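PDB 3MYR: nickel-dependent hydrogenase large subunit from Allochromatium vinosum, which forms the catalytic large subunit of a membrane-bound [NiFe] hydrogenase, which oxidises hydrogen and passes the electrons to an acceptor, and probably recycles hydrogen made by nitrogenase. Local coordinates for residues T65-I70 with M483-G488; R59-C64 with C555-V560. One frame throughout, in Å; residues are numbered along the deposited sequence.

From the N terminus, the chain first reaches the loop 59-64, which follows helix 53-58. This loop is one half of interaction 2. Directly after it comes 65-70, the start of helix 67-80 and one half of interaction 1. Interaction 1 closes when the chain returns at 483-488, the end of strand 476-485 and the turn into strand 488-497. Interaction 2 closes last, at 555-560, the short helix at the C terminus. The smaller loop therefore lies within the larger one, and the two do not cross. Together they bring an early loop and helix, a strand end and the C-terminal helix around one Ni-Fe centre.

Interaction 1 (T65-I70 with M483-G488); sequences TLVHGI and MEAPRG. With NFV (Ni-Fe oxidized active center), chain N.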
# COMPACT_ATOMS: atom_id res chain seq x y z
N THR B 65 1.92 2.75 2.31
CA THR B 65 3.24 3.16 2.76
C THR B 65 2.98 3.99 4.07
O THR B 65 1.81 4.26 4.37
CB THR B 65 3.95 3.99 1.69
OG1 THR B 65 5.28 4.22 2.15
CG2 THR B 65 3.24 5.30 1.45
N LEU B 66 4.02 4.25 4.85
CA LEU B 66 3.93 4.94 6.14
C LEU B 66 3.39 4.07 7.29
O LEU B 66 3.90 4.12 8.41
CB LEU B 66 3.21 6.34 6.00
CG LEU B 66 2.76 7.04 7.30
CD1 LEU B 66 2.80 8.50 7.14
CD2 LEU B 66 1.33 6.59 7.66
N VAL B 67 2.33 3.27 7.07
CA VAL B 67 1.62 2.77 8.27
C VAL B 67 2.41 1.74 9.07
O VAL B 67 2.32 1.74 10.30
CB VAL B 67 0.20 2.15 7.95
CG1 VAL B 67 -0.65 3.20 7.16
CG2 VAL B 67 0.39 0.84 7.17
N HIS B 68 3.24 0.91 8.41
CA HIS B 68 4.08 0.02 9.19
C HIS B 68 5.27 0.76 9.82
O HIS B 68 5.79 0.26 10.78
CB HIS B 68 4.57 -1.16 8.33
CG HIS B 68 3.45 -2.07 7.90
ND1 HIS B 68 2.87 -2.98 8.74
CD2 HIS B 68 2.81 -2.21 6.71
CE1 HIS B 68 1.88 -3.61 8.11
NE2 HIS B 68 1.83 -3.17 6.87
N GLY B 69 5.79 1.83 9.19
CA GLY B 69 6.78 2.66 9.83
C GLY B 69 6.20 3.19 11.13
O GLY B 69 6.84 3.15 12.16
N ILE B 70 5.01 3.76 11.09
CA ILE B 70 4.39 4.29 12.28
C ILE B 70 4.15 3.20 13.37
O ILE B 70 4.49 3.41 14.53
CB ILE B 70 3.08 5.07 11.90
CG1 ILE B 70 3.54 6.46 11.44
CG2 ILE B 70 2.17 5.22 13.18
CD1 ILE B 70 2.55 7.16 10.83
N MET B 483 -2.06 0.98 15.37
CA MET B 483 -2.38 2.05 14.44
C MET B 483 -3.70 1.66 13.77
O MET B 483 -4.02 0.46 13.71
CB MET B 483 -1.28 2.16 13.41
CG MET B 483 -1.85 2.55 12.08
SD MET B 483 -0.59 3.42 11.27
CE MET B 483 -1.49 4.80 10.57
N GLU B 484 -4.47 2.63 13.30
CA GLU B 484 -5.62 2.34 12.43
C GLU B 484 -5.09 2.69 11.06
O GLU B 484 -4.91 3.86 10.74
CB GLU B 484 -6.83 3.22 12.79
CG GLU B 484 -7.73 2.68 13.98
CD GLU B 484 -8.44 1.30 13.71
OE1 GLU B 484 -8.80 0.95 12.53
OE2 GLU B 484 -8.67 0.58 14.71
N ALA B 485 -4.71 1.67 10.29
CA ALA B 485 -4.19 1.89 8.93
C ALA B 485 -5.44 2.05 8.02
O ALA B 485 -6.54 1.71 8.44
CB ALA B 485 -3.36 0.66 8.51
N PRO B 486 -5.29 2.65 6.82
CA PRO B 486 -6.51 2.72 5.95
C PRO B 486 -7.33 1.42 5.78
O PRO B 486 -8.54 1.51 5.60
CB PRO B 486 -5.94 3.16 4.57
CG PRO B 486 -4.72 3.96 4.97
CD PRO B 486 -4.08 3.19 6.13
N ARG B 487 -6.70 0.25 5.85
CA ARG B 487 -7.45 -1.00 5.76
C ARG B 487 -7.93 -1.55 7.10
O ARG B 487 -8.72 -2.46 7.11
CB ARG B 487 -6.70 -2.04 4.93
CG ARG B 487 -6.62 -1.61 3.47
CD ARG B 487 -5.43 -2.24 2.69
NE ARG B 487 -5.39 -1.57 1.37
CZ ARG B 487 -4.87 -0.35 1.13
NH1 ARG B 487 -4.25 0.43 2.05
NH2 ARG B 487 -5.08 0.16 -0.02
N GLY B 488 -7.51 -0.96 8.22
CA GLY B 488 -8.07 -1.32 9.52
C GLY B 488 -6.93 -1.46 10.57
O GLY B 488 -5.79 -0.99 10.37
FE NFV N . -1.85 -2.23 4.76
NI NFV N . -0.69 -2.63 2.01
C1 NFV N . -1.52 -2.20 6.30
O1 NFV N . -1.33 -2.15 7.52
C2 NFV N . -3.15 -0.86 5.05
N2 NFV N . -3.94 -0.01 5.25
C3 NFV N . -3.13 -3.60 4.96
N3 NFV N . -3.90 -4.47 5.08
O4 NFV N . -2.32 -2.17 2.83
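Val67 lays its side chain over the sulfur of Met483 and the methyl of Ala485. Its CB is 3.6 Å from Met483 SD and 3.9 Å from Ala485 CB. The Val67 and Met483 side chains cross at about a right angle. The Met483 chain bends at chi3 (-137°), and its CE packs near Val67 CG1. The same sulfur lies 3.8 Å from Ile70 CG2, one helical turn further on. The two branches of Val67 do different work. CG1, anti to the carbonyl carbon, points at the proline ring and ends 3.6 Å from Pro486 CD. CG2 faces the bound Ni-Fe centre, 3.5 Å from its carbonyl oxygen O1. No hydrogen bond joins the two segments. The contact is mostly apolar packing, with the sulfur of Met483 also lying against the carbonyl oxygen of Val67.

Ala485 to Gly488 form a type I turn that borders one cyanide of the centre. Its nitrogen N2 accepts a hydrogen bond from Arg487 N at 2.8 Å, with an N-H...N angle of 151°. Arg487 NH1 adds a weak bond at 3.2 Å. Ala485 CB and Pro486 CD also pack against N2. One good and one weak donor, with carbon around them, hold the nitrogen end, as suits a cyanide rather than a carbon monoxide. Arg487 NH2 makes salt bridges to Asp103 and Asp553, which position the guanidinium. His68 meets O1 obliquely and is hydrogen-bonded through ND1 to His492.

The contact is wholly buried. It joins the N-terminal end of helix 67-80 to the hairpin of strands 476-485 and 488-497. Helix 86-112 packs against both segments, and Leu490 on strand 488-497 touches Val67 and His68.

Interaction 2 (R59-C64 with C555-V560); sequences RICGVC and CIACAV. With NFV (Ni-Fe oxidized active center), chain N.
Cys61 and Cys555 reach across to each other and bind the same nickel. Cys61 SG is 2.3 Å from the nickel. Cys555 SG is 2.2 Å from it. The two sulfurs, Cys61 SG and Cys555 SG, are 3.0 Å apart. In both residues the sulfur is turned away from the backbone N, and this extended form carries it to the nickel.

Cys64 and Cys558 form the second pair and bind the iron. Cys64 SG is 2.3 Å from the iron and 3.0 Å from Cys558 SG. The two reach it with different torsions. In Cys64 the sulfur sits between the backbone N and the carbonyl carbon (chi1 54°), whereas in Cys558 chi1 is -90°. Both sulfurs also lie close to the nickel, consistent with thiolates that bridge the two metals.

Backbone N-H groups steady the nickel thiolates. Val63 N donates to Cys61 SG at 3.4 Å, nearly straight (N-H...S 160°). Cys558 N donates to Cys555 SG, which caps the start of helix 556-560. These bonds help fix the rotation of the two thiolates. Ile60 packs on the helix start. Its CG2 is 3.5 Å from Cys558 CA, tighter than usual, and Ile60 O meets Ala557 CB.

The small subunit touches the loop at Arg59 and Gly62, and Arg59 also touches an iron-sulfur cluster. Two Cys-X-X-Cys pairs, one near each end of the chain, holding one dinuclear centre are the signature of the [NiFe] hydrogenase active site.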
# COMPACT_ATOMS: atom_id res chain seq x y z
N ARG B 59 8.51 -1.65 4.29
CA ARG B 59 8.55 -2.36 3.01
C ARG B 59 7.70 -3.64 3.00
O ARG B 59 7.65 -4.34 2.00
CB ARG B 59 10.01 -2.67 2.58
CG ARG B 59 10.64 -1.48 1.80
CD ARG B 59 10.78 -0.17 2.67
NE ARG B 59 11.70 0.76 2.02
CZ ARG B 59 12.18 1.85 2.60
NH1 ARG B 59 12.00 2.03 3.91
NH2 ARG B 59 12.88 2.76 1.87
N ILE B 60 6.97 -3.90 4.08
CA ILE B 60 5.83 -4.81 3.94
C ILE B 60 4.94 -4.36 2.80
O ILE B 60 4.40 -5.18 2.05
CB ILE B 60 5.04 -4.90 5.29
CG1 ILE B 60 5.90 -5.78 6.23
CG2 ILE B 60 3.60 -5.52 5.04
CD1 ILE B 60 5.31 -5.80 7.75
N CYS B 61 4.76 -3.05 2.64
CA CYS B 61 3.78 -2.62 1.65
C CYS B 61 3.93 -1.18 1.27
O CYS B 61 4.06 -0.34 2.13
CB CYS B 61 2.34 -2.90 2.10
SG CYS B 61 1.18 -2.63 0.71
N GLY B 62 3.98 -0.91 -0.03
CA GLY B 62 4.12 0.44 -0.48
C GLY B 62 2.82 1.11 -0.91
O GLY B 62 2.83 2.27 -1.36
N VAL B 63 1.69 0.42 -0.79
CA VAL B 63 0.38 1.08 -1.06
C VAL B 63 -0.04 1.74 0.25
O VAL B 63 -0.22 2.95 0.29
CB VAL B 63 -0.71 0.08 -1.49
CG1 VAL B 63 -2.09 0.83 -1.61
CG2 VAL B 63 -0.33 -0.46 -2.80
N CYS B 64 -0.15 0.97 1.36
CA CYS B 64 -0.26 1.64 2.63
C CYS B 64 1.21 1.94 3.08
O CYS B 64 1.68 1.45 4.10
CB CYS B 64 -1.02 0.83 3.69
SG CYS B 64 -0.24 -0.84 3.87
N CYS B 555 -4.92 -6.09 0.61
CA CYS B 555 -3.51 -5.90 0.38
C CYS B 555 -2.81 -7.15 0.92
O CYS B 555 -2.79 -7.38 2.13
CB CYS B 555 -3.04 -4.64 1.10
SG CYS B 555 -1.23 -4.45 0.81
N ILE B 556 -2.28 -7.99 0.03
CA ILE B 556 -1.80 -9.34 0.44
C ILE B 556 -0.33 -9.22 0.84
O ILE B 556 0.19 -10.05 1.59
CB ILE B 556 -2.01 -10.40 -0.66
CG1 ILE B 556 -3.54 -10.56 -1.02
CG2 ILE B 556 -1.47 -11.73 -0.22
CD1 ILE B 556 -4.57 -10.44 0.12
N ALA B 557 0.34 -8.20 0.34
CA ALA B 557 1.72 -8.00 0.84
C ALA B 557 1.57 -7.61 2.33
O ALA B 557 2.25 -8.20 3.19
CB ALA B 557 2.44 -6.84 0.05
N CYS B 558 0.65 -6.71 2.66
CA CYS B 558 0.40 -6.48 4.09
C CYS B 558 -0.04 -7.75 4.82
O CYS B 558 0.41 -8.02 5.93
CB CYS B 558 -0.74 -5.48 4.25
SG CYS B 558 -0.17 -3.81 4.32
N ALA B 559 -1.00 -8.48 4.22
CA ALA B 559 -1.66 -9.56 4.97
C ALA B 559 -0.64 -10.67 5.37
O ALA B 559 -0.81 -11.34 6.41
CB ALA B 559 -2.81 -10.21 4.11
N VAL B 560 0.28 -10.96 4.46
CA VAL B 560 1.22 -12.05 4.63
C VAL B 560 2.60 -11.57 5.14
O VAL B 560 3.18 -12.21 6.01
CB VAL B 560 1.46 -12.81 3.31
CG1 VAL B 560 2.55 -13.94 3.50
CG2 VAL B 560 0.12 -13.32 2.79
FE NFV N . -1.85 -2.23 4.76
NI NFV N . -0.69 -2.63 2.01
C1 NFV N . -1.52 -2.20 6.30
O1 NFV N . -1.33 -2.15 7.52
C2 NFV N . -3.15 -0.86 5.05
N2 NFV N . -3.94 -0.01 5.25
C3 NFV N . -3.13 -3.60 4.96
N3 NFV N . -3.90 -4.47 5.08
O4 NFV N . -2.32 -2.17 2.83